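Local coordinates for peptidase M16 domain protein (Alicyclobacillus acidocaldarius subsp. acidocaldarius DSM 446, PDB 4XEA) that probably acts as a metal-dependent peptidase of the M16 (insulinase) family, binding a metal ion through an inverted HxxEH motif and a downstream acidic ligand to hydrolyse peptide bonds, at residues 131-134 with 135-138. Residues are numbered along the deposited sequence; the frame is centred on the assembly and turned at random.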
loop_
_atom_site.group_PDB
_atom_site.type_symbol
_atom_site.label_atom_id
_atom_site.label_comp_id
_atom_site.label_asym_id
_atom_site.label_seq_id
_atom_site.Cartn_x
_atom_site.Cartn_y
_atom_site.Cartn_z
ATOM N N GLY A 131 0.226 -26.537 -15.562
ATOM C CA GLY A 131 -1.172 -26.534 -15.119
ATOM C C GLY A 131 -1.485 -25.382 -14.169
ATOM O O GLY A 131 -2.558 -24.747 -14.263
ATOM N N ILE A 132 -0.535 -25.119 -13.254
ATOM C CA ILE A 132 -0.673 -24.064 -12.249
ATOM C C ILE A 132 -0.672 -22.696 -12.918
ATOM O O ILE A 132 -1.438 -21.820 -12.537
ATOM C CB ILE A 132 0.443 -24.150 -11.164
ATOM C CG1 ILE A 132 0.310 -25.464 -10.369
ATOM C CG2 ILE A 132 0.406 -22.942 -10.235
ATOM C CD1 ILE A 132 1.423 -25.703 -9.359
ATOM N N ILE A 133 0.168 -22.519 -13.936
ATOM C CA ILE A 133 0.250 -21.245 -14.632
ATOM C C ILE A 133 -0.948 -21.049 -15.566
ATOM O O ILE A 133 -1.486 -19.950 -15.630
ATOM C CB ILE A 133 1.586 -21.074 -15.375
ATOM C CG1 ILE A 133 2.744 -21.094 -14.368
ATOM C CG2 ILE A 133 1.612 -19.759 -16.120
ATOM C CD1 ILE A 133 4.094 -21.237 -15.021
ATOM N N ALA A 134 -1.407 -22.115 -16.231
ATOM C CA ALA A 134 -2.587 -22.006 -17.099
ATOM C C ALA A 134 -3.788 -21.505 -16.312
ATOM O O ALA A 134 -4.553 -20.674 -16.792
ATOM C CB ALA A 134 -2.901 -23.321 -17.755
ATOM N N GLN A 135 -3.935 -22.006 -15.094
ATOM C CA GLN A 135 -5.043 -21.624 -14.220
ATOM C C GLN A 135 -4.967 -20.161 -13.819
ATOM O O GLN A 135 -5.965 -19.445 -13.867
ATOM C CB GLN A 135 -5.044 -22.497 -12.961
ATOM C CG GLN A 135 -5.667 -23.849 -13.182
ATOM C CD GLN A 135 -7.170 -23.768 -13.313
ATOM O OE1 GLN A 135 -7.746 -22.676 -13.349
ATOM N NE2 GLN A 135 -7.822 -24.925 -13.372
ATOM N N GLU A 136 -3.778 -19.749 -13.390
ATOM C CA GLU A 136 -3.480 -18.352 -13.071
ATOM C C GLU A 136 -3.818 -17.428 -14.255
ATOM O O GLU A 136 -4.394 -16.354 -14.059
ATOM C CB GLU A 136 -2.001 -18.226 -12.676
ATOM C CG GLU A 136 -1.518 -16.812 -12.305
ATOM C CD GLU A 136 -0.167 -16.467 -12.937
ATOM O OE1 GLU A 136 -0.086 -15.391 -13.586
ATOM O OE2 GLU A 136 0.798 -17.264 -12.788
ATOM N N ILE A 137 -3.474 -17.853 -15.472
ATOM C CA ILE A 137 -3.815 -17.113 -16.694
ATOM C C ILE A 137 -5.337 -16.984 -16.882
ATOM O O ILE A 137 -5.812 -15.906 -17.199
ATOM C CB ILE A 137 -3.191 -17.760 -17.953
ATOM C CG1 ILE A 137 -1.664 -17.592 -17.944
ATOM C CG2 ILE A 137 -3.746 -17.133 -19.221
ATOM C CD1 ILE A 137 -0.951 -18.428 -18.987
ATOM N N HIS A 138 -6.091 -18.064 -16.692
ATOM C CA HIS A 138 -7.576 -18.012 -16.790
ATOM C C HIS A 138 -8.211 -17.038 -15.801
ATOM O O HIS A 138 -9.095 -16.265 -16.162
ATOM C CB HIS A 138 -8.202 -19.400 -16.587
ATOM C CG HIS A 138 -8.064 -20.305 -17.774
ATOM N ND1 HIS A 138 -8.686 -20.054 -18.979
ATOM C CD2 HIS A 138 -7.379 -21.463 -17.940
ATOM C CE1 HIS A 138 -8.386 -21.014 -19.837
ATOM N NE2 HIS A 138 -7.596 -21.882 -19.231
#
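Between Ile133 and Ile137 the main chain makes one turn of alpha-helix, with an Ile137 N to Ile133 O hydrogen bond of 2.9 Å, and three more such bonds join N of Gln135, Glu136 and His138 to O of Gly131, Ile132 and Ala134, respectively. On the buried side Ile133 CG2 meets Ile137 CD1 at 4.1 Å, the two branched chains crossing obliquely. Ile137 CG1 stands beside its own backbone N (chi1 -69°), which brings it to 3.3 Å from Ile133 O. Near this pair lies Glu136, whose CG is anti to the backbone N (chi1 -180°); a bend at chi2 then brings OE2 to 4.2 Å from Ile133 CG2, leaving the carboxylate beside, not tightly packed on, this apolar branch. The more open side carries His138, whose ring leans back obliquely, placing CD2 3.2 Å from Ala134 O. This turn shows how a helix can present a metal ligand beside its buried, apolar residues: on helix 123-141, Glu136 joins His61 and His65 of helix 59-66 around the nickel ion, Ile133 packs on His61 and Phe62 of that same helix, and both isoleucines rest on Val173 of helix 170-175.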